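PDB 1A76: FLAP endonuclease-1 protein from Methanocaldococcus jannaschii, which cleaves 5'-overhanging flaps, such as those on Okazaki fragments, as a magnesium-dependent structure-specific nuclease in DNA replication and repair. Local coordinates for residues 49-63 / 290-304. Residues are numbered along the deposited sequence; the frame is centred on the assembly and turned at random.
Sequences NRKGEITSAYNGVFY and LVDENDFNYDRVKKH
Leu290 sets its CD2 methyl squarely over one face of the Phe62 ring, 3.6 Å from the ring centroid and 13° off the normal, a CH-pi contact at the tight end of this interface. Phe62 gets there with CG anti to its backbone N (chi1 -175°), and its CE2 lies 3.6 Å from His304 CB. Tyr63 then drives its edge into the face of the His304 imidazole, a T-shaped pair with planes at 88°, while a water bound to its OH accepts from Asn297 N. Phe296 lays its ring against the first turns of helix 56-63, its CZ 3.5 Å from Asn59 N, which lies near the ring plane.

Toward the 49-55 loop, water takes over. One molecule bonds Thr55 OG1 and donates to Asn294 O; another donates to Glu53 OE1 and, weakly, to Glu293 O. Asn294 itself is anchored by its ND2 to Phe289 O. On the solvent side Arg50 N points almost straight at Asp295 OD2, but the modelled 2.4 Å is doubtfully short. Away from the metal site, the whole illustrates interhelical aromatic packing: successive C-terminal helices 283-292 and 298-315 pack against N-domain helix 56-70 in the PIN-like nuclease fold of the XPG/RAD2 family.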
loop_
_atom_site.group_PDB
_atom_site.type_symbol
_atom_site.label_atom_id
_atom_site.label_comp_id
_atom_site.label_asym_id
_atom_site.label_seq_id
_atom_site.Cartn_x
_atom_site.Cartn_y
_atom_site.Cartn_z
ATOM N N ASN A 49 4.759 22.623 -6.506
ATOM C CA ASN A 49 4.281 23.948 -6.166
ATOM C C ASN A 49 5.343 24.966 -6.609
ATOM O O ASN A 49 6.381 24.604 -7.186
ATOM C CB ASN A 49 3.988 24.069 -4.661
ATOM C CG ASN A 49 5.189 23.733 -3.779
ATOM O OD1 ASN A 49 5.022 23.335 -2.625
ATOM N ND2 ASN A 49 6.397 23.895 -4.311
ATOM N N ARG A 50 5.086 26.235 -6.339
ATOM C CA ARG A 50 5.991 27.304 -6.746
ATOM C C ARG A 50 7.362 27.309 -6.094
ATOM O O ARG A 50 8.221 28.091 -6.486
ATOM C CB ARG A 50 5.313 28.648 -6.523
ATOM C CG ARG A 50 3.992 28.738 -7.232
ATOM C CD ARG A 50 4.120 29.433 -8.552
ATOM N NE ARG A 50 3.379 30.687 -8.522
ATOM C CZ ARG A 50 2.695 31.186 -9.544
ATOM N NH1 ARG A 50 2.650 30.543 -10.697
ATOM N NH2 ARG A 50 2.058 32.336 -9.401
ATOM N N LYS A 51 7.561 26.444 -5.106
ATOM C CA LYS A 51 8.841 26.340 -4.415
ATOM C C LYS A 51 9.585 25.119 -4.945
ATOM O O LYS A 51 10.662 24.776 -4.466
ATOM C CB LYS A 51 8.619 26.202 -2.910
ATOM C CG LYS A 51 7.857 27.361 -2.300
ATOM C CD LYS A 51 8.805 28.416 -1.747
ATOM C CE LYS A 51 9.487 29.190 -2.865
ATOM N NZ LYS A 51 10.968 29.204 -2.695
ATOM N N GLY A 52 8.990 24.465 -5.937
ATOM C CA GLY A 52 9.606 23.298 -6.537
ATOM C C GLY A 52 9.415 21.999 -5.782
ATOM O O GLY A 52 10.051 21.001 -6.131
ATOM N N GLU A 53 8.557 22.002 -4.759
ATOM C CA GLU A 53 8.297 20.792 -3.966
ATOM C C GLU A 53 7.222 19.958 -4.648
ATOM O O GLU A 53 6.252 20.498 -5.173
ATOM C CB GLU A 53 7.835 21.147 -2.552
ATOM C CG GLU A 53 8.914 21.748 -1.668
ATOM C CD GLU A 53 8.357 22.336 -0.384
ATOM O OE1 GLU A 53 7.321 23.033 -0.437
ATOM O OE2 GLU A 53 8.960 22.097 0.681
ATOM N N ILE A 54 7.396 18.642 -4.632
ATOM C CA ILE A 54 6.445 17.745 -5.279
ATOM C C ILE A 54 5.112 17.637 -4.538
ATOM O O ILE A 54 5.066 17.281 -3.352
ATOM C CB ILE A 54 7.051 16.344 -5.452
ATOM C CG1 ILE A 54 8.198 16.408 -6.472
ATOM C CG2 ILE A 54 5.986 15.373 -5.934
ATOM C CD1 ILE A 54 9.048 15.159 -6.500
ATOM N N THR A 55 4.034 17.930 -5.264
ATOM C CA THR A 55 2.675 17.910 -4.701
ATOM C C THR A 55 1.798 16.791 -5.262
ATOM O O THR A 55 0.618 16.680 -4.936
ATOM C CB THR A 55 1.976 19.259 -4.955
ATOM O OG1 THR A 55 1.923 19.512 -6.362
ATOM C CG2 THR A 55 2.748 20.389 -4.289
ATOM N N SER A 56 2.390 15.971 -6.117
ATOM C CA SER A 56 1.709 14.837 -6.733
ATOM C C SER A 56 0.872 14.006 -5.747
ATOM O O SER A 56 -0.294 13.684 -6.029
ATOM C CB SER A 56 2.760 13.936 -7.405
ATOM O OG SER A 56 2.893 14.269 -8.773
ATOM N N ALA A 57 1.464 13.661 -4.602
ATOM C CA ALA A 57 0.779 12.850 -3.586
ATOM C C ALA A 57 -0.405 13.556 -2.917
ATOM O O ALA A 57 -1.448 12.947 -2.675
ATOM C CB ALA A 57 1.760 12.416 -2.527
ATOM N N TYR A 58 -0.235 14.834 -2.599
ATOM C CA TYR A 58 -1.296 15.597 -1.959
ATOM C C TYR A 58 -2.521 15.683 -2.897
ATOM O O TYR A 58 -3.677 15.616 -2.445
ATOM C CB TYR A 58 -0.785 17.007 -1.597
ATOM C CG TYR A 58 0.581 17.035 -0.910
ATOM C CD1 TYR A 58 1.000 15.978 -0.103
ATOM C CD2 TYR A 58 1.450 18.116 -1.078
ATOM C CE1 TYR A 58 2.246 15.986 0.517
ATOM C CE2 TYR A 58 2.700 18.138 -0.460
ATOM C CZ TYR A 58 3.091 17.065 0.334
ATOM O OH TYR A 58 4.336 17.048 0.908
ATOM N N ASN A 59 -2.257 15.826 -4.197
ATOM C CA ASN A 59 -3.315 15.910 -5.208
ATOM C C ASN A 59 -4.149 14.616 -5.239
ATOM O O ASN A 59 -5.373 14.654 -5.251
ATOM C CB ASN A 59 -2.681 16.192 -6.595
ATOM C CG ASN A 59 -3.705 16.281 -7.718
ATOM O OD1 ASN A 59 -4.330 15.288 -8.088
ATOM N ND2 ASN A 59 -3.872 17.477 -8.273
ATOM N N GLY A 60 -3.485 13.468 -5.240
ATOM C CA GLY A 60 -4.217 12.215 -5.267
ATOM C C GLY A 60 -4.966 11.956 -3.968
ATOM O O GLY A 60 -6.103 11.490 -3.983
ATOM N N VAL A 61 -4.335 12.258 -2.839
ATOM C CA VAL A 61 -4.957 12.046 -1.539
ATOM C C VAL A 61 -6.282 12.811 -1.437
ATOM O O VAL A 61 -7.323 12.263 -1.051
ATOM C CB VAL A 61 -4.002 12.512 -0.409
ATOM C CG1 VAL A 61 -4.723 12.534 0.931
ATOM C CG2 VAL A 61 -2.804 11.592 -0.351
ATOM N N PHE A 62 -6.232 14.086 -1.795
ATOM C CA PHE A 62 -7.391 14.968 -1.733
ATOM C C PHE A 62 -8.487 14.581 -2.714
ATOM O O PHE A 62 -9.569 14.168 -2.303
ATOM C CB PHE A 62 -6.941 16.411 -1.989
ATOM C CG PHE A 62 -8.033 17.432 -1.824
ATOM C CD1 PHE A 62 -8.604 17.672 -0.575
ATOM C CD2 PHE A 62 -8.487 18.162 -2.925
ATOM C CE1 PHE A 62 -9.606 18.619 -0.419
ATOM C CE2 PHE A 62 -9.494 19.120 -2.785
ATOM C CZ PHE A 62 -10.057 19.349 -1.527
ATOM N N TYR A 63 -8.199 14.711 -4.006
ATOM C CA TYR A 63 -9.160 14.414 -5.065
ATOM C C TYR A 63 -9.605 12.965 -5.186
ATOM O O TYR A 63 -10.790 12.705 -5.435
ATOM C CB TYR A 63 -8.618 14.893 -6.421
ATOM C CG TYR A 63 -8.511 16.400 -6.495
ATOM C CD1 TYR A 63 -9.658 17.196 -6.503
ATOM C CD2 TYR A 63 -7.272 17.033 -6.479
ATOM C CE1 TYR A 63 -9.577 18.581 -6.487
ATOM C CE2 TYR A 63 -7.177 18.424 -6.462
ATOM C CZ TYR A 63 -8.333 19.189 -6.463
ATOM O OH TYR A 63 -8.254 20.554 -6.403
ATOM N N LEU A 290 -3.245 23.338 0.921
ATOM C CA LEU A 290 -3.294 23.085 -0.516
ATOM C C LEU A 290 -3.087 24.302 -1.434
ATOM O O LEU A 290 -2.206 24.299 -2.307
ATOM C CB LEU A 290 -4.629 22.400 -0.865
ATOM C CG LEU A 290 -4.622 20.927 -1.306
ATOM C CD1 LEU A 290 -3.566 20.117 -0.534
ATOM C CD2 LEU A 290 -6.023 20.343 -1.116
ATOM N N VAL A 291 -3.890 25.339 -1.238
ATOM C CA VAL A 291 -3.800 26.538 -2.072
ATOM C C VAL A 291 -2.663 27.481 -1.681
ATOM O O VAL A 291 -1.775 27.771 -2.482
ATOM C CB VAL A 291 -5.136 27.344 -2.039
ATOM C CG1 VAL A 291 -5.036 28.576 -2.947
ATOM C CG2 VAL A 291 -6.286 26.460 -2.473
ATOM N N ASP A 292 -2.704 27.968 -0.450
ATOM C CA ASP A 292 -1.695 28.901 0.034
ATOM C C ASP A 292 -0.282 28.334 -0.006
ATOM O O ASP A 292 0.619 28.911 -0.614
ATOM C CB ASP A 292 -2.005 29.319 1.473
ATOM C CG ASP A 292 -3.255 30.176 1.587
ATOM O OD1 ASP A 292 -3.832 30.539 0.544
ATOM O OD2 ASP A 292 -3.665 30.483 2.729
ATOM N N GLU A 293 -0.093 27.199 0.652
ATOM C CA GLU A 293 1.215 26.589 0.730
ATOM C C GLU A 293 1.623 25.669 -0.413
ATOM O O GLU A 293 2.822 25.472 -0.654
ATOM C CB GLU A 293 1.324 25.841 2.043
ATOM C CG GLU A 293 1.001 26.697 3.232
ATOM C CD GLU A 293 0.911 25.891 4.493
ATOM O OE1 GLU A 293 0.938 24.648 4.407
ATOM O OE2 GLU A 293 0.813 26.499 5.574
ATOM N N ASN A 294 0.654 25.104 -1.127
ATOM C CA ASN A 294 1.033 24.198 -2.198
ATOM C C ASN A 294 0.520 24.514 -3.591
ATOM O O ASN A 294 0.497 23.660 -4.477
ATOM C CB ASN A 294 0.709 22.774 -1.768
ATOM C CG ASN A 294 1.756 22.234 -0.808
ATOM O OD1 ASN A 294 2.863 21.885 -1.221
ATOM N ND2 ASN A 294 1.425 22.194 0.478
ATOM N N ASP A 295 0.115 25.765 -3.767
ATOM C CA ASP A 295 -0.330 26.270 -5.047
ATOM C C ASP A 295 -1.436 25.541 -5.795
ATOM O O ASP A 295 -1.458 25.536 -7.034
ATOM C CB ASP A 295 0.895 26.420 -5.947
ATOM C CG ASP A 295 1.929 27.351 -5.351
ATOM O OD1 ASP A 295 1.587 28.524 -5.105
ATOM O OD2 ASP A 295 3.074 26.914 -5.117
ATOM N N PHE A 296 -2.347 24.913 -5.071
ATOM C CA PHE A 296 -3.451 24.252 -5.747
ATOM C C PHE A 296 -4.364 25.385 -6.228
ATOM O O PHE A 296 -4.287 26.509 -5.723
ATOM C CB PHE A 296 -4.216 23.341 -4.784
ATOM C CG PHE A 296 -3.661 21.935 -4.699
ATOM C CD1 PHE A 296 -2.299 21.717 -4.561
ATOM C CD2 PHE A 296 -4.511 20.832 -4.736
ATOM C CE1 PHE A 296 -1.790 20.424 -4.459
ATOM C CE2 PHE A 296 -4.011 19.540 -4.636
ATOM C CZ PHE A 296 -2.651 19.333 -4.498
ATOM N N ASN A 297 -5.206 25.098 -7.212
ATOM C CA ASN A 297 -6.131 26.104 -7.730
ATOM C C ASN A 297 -7.200 26.366 -6.671
ATOM O O ASN A 297 -7.887 25.441 -6.223
ATOM C CB ASN A 297 -6.786 25.613 -9.018
ATOM C CG ASN A 297 -7.841 26.568 -9.522
ATOM O OD1 ASN A 297 -9.033 26.327 -9.361
ATOM N ND2 ASN A 297 -7.406 27.668 -10.133
ATOM N N TYR A 298 -7.345 27.627 -6.274
ATOM C CA TYR A 298 -8.306 27.980 -5.244
ATOM C C TYR A 298 -9.719 27.536 -5.544
ATOM O O TYR A 298 -10.345 26.849 -4.738
ATOM C CB TYR A 298 -8.314 29.487 -4.984
ATOM C CG TYR A 298 -9.383 29.871 -3.990
ATOM C CD1 TYR A 298 -9.168 29.734 -2.621
ATOM C CD2 TYR A 298 -10.643 30.282 -4.423
ATOM C CE1 TYR A 298 -10.184 29.985 -1.702
ATOM C CE2 TYR A 298 -11.664 30.535 -3.522
ATOM C CZ TYR A 298 -11.433 30.381 -2.166
ATOM O OH TYR A 298 -12.448 30.613 -1.281
ATOM N N ASP A 299 -10.227 27.947 -6.701
ATOM C CA ASP A 299 -11.581 27.609 -7.112
ATOM C C ASP A 299 -11.865 26.112 -6.974
ATOM O O ASP A 299 -12.851 25.711 -6.351
ATOM C CB ASP A 299 -11.810 28.042 -8.567
ATOM C CG ASP A 299 -12.108 29.534 -8.705
ATOM O OD1 ASP A 299 -12.250 30.228 -7.674
ATOM O OD2 ASP A 299 -12.198 30.008 -9.862
ATOM N N ARG A 300 -11.002 25.291 -7.568
ATOM C CA ARG A 300 -11.174 23.844 -7.523
ATOM C C ARG A 300 -11.166 23.314 -6.102
ATOM O O ARG A 300 -12.006 22.501 -5.732
ATOM C CB ARG A 300 -10.077 23.147 -8.334
ATOM C CG ARG A 300 -10.354 21.682 -8.602
ATOM C CD ARG A 300 -9.281 21.066 -9.487
ATOM N NE ARG A 300 -9.498 21.359 -10.901
ATOM C CZ ARG A 300 -8.787 22.234 -11.607
ATOM N NH1 ARG A 300 -7.801 22.911 -11.033
ATOM N NH2 ARG A 300 -9.058 22.430 -12.888
ATOM N N VAL A 301 -10.217 23.771 -5.296
ATOM C CA VAL A 301 -10.154 23.301 -3.920
ATOM C C VAL A 301 -11.404 23.737 -3.153
ATOM O O VAL A 301 -12.041 22.919 -2.489
ATOM C CB VAL A 301 -8.860 23.798 -3.211
ATOM C CG1 VAL A 301 -8.804 23.261 -1.766
ATOM C CG2 VAL A 301 -7.622 23.306 -3.994
ATOM N N LYS A 302 -11.774 25.010 -3.271
ATOM C CA LYS A 302 -12.956 25.511 -2.576
ATOM C C LYS A 302 -14.171 24.643 -2.886
ATOM O O LYS A 302 -14.885 24.184 -1.988
ATOM C CB LYS A 302 -13.241 26.957 -2.994
ATOM C CG LYS A 302 -14.546 27.527 -2.438
ATOM C CD LYS A 302 -14.470 27.653 -0.924
ATOM C CE LYS A 302 -15.805 28.081 -0.310
ATOM N NZ LYS A 302 -16.014 27.447 1.037
ATOM N N LYS A 303 -14.398 24.411 -4.171
ATOM C CA LYS A 303 -15.522 23.610 -4.608
ATOM C C LYS A 303 -15.484 22.211 -4.001
ATOM O O LYS A 303 -16.510 21.676 -3.576
ATOM C CB LYS A 303 -15.525 23.514 -6.134
ATOM C CG LYS A 303 -16.712 22.769 -6.702
ATOM C CD LYS A 303 -16.534 22.528 -8.187
ATOM C CE LYS A 303 -17.691 23.108 -8.971
ATOM N NZ LYS A 303 -18.974 22.442 -8.597
ATOM N N HIS A 304 -14.300 21.619 -3.947
ATOM C CA HIS A 304 -14.195 20.280 -3.405
ATOM C C HIS A 304 -14.301 20.168 -1.899
ATOM O O HIS A 304 -14.886 19.206 -1.407
ATOM C CB HIS A 304 -12.922 19.613 -3.912
ATOM C CG HIS A 304 -13.014 19.210 -5.347
ATOM N ND1 HIS A 304 -13.444 17.962 -5.744
ATOM C CD2 HIS A 304 -12.805 19.914 -6.483
ATOM C CE1 HIS A 304 -13.493 17.916 -7.062
ATOM N NE2 HIS A 304 -13.110 19.087 -7.534
HETATM O O HOH W 1 4.935 20.879 -0.277
HETATM O O HOH W 2 5.051 24.064 1.371
HETATM O O HOH W 3 0.849 21.895 -6.657
HETATM O O HOH W 4 -5.921 22.010 -7.863
#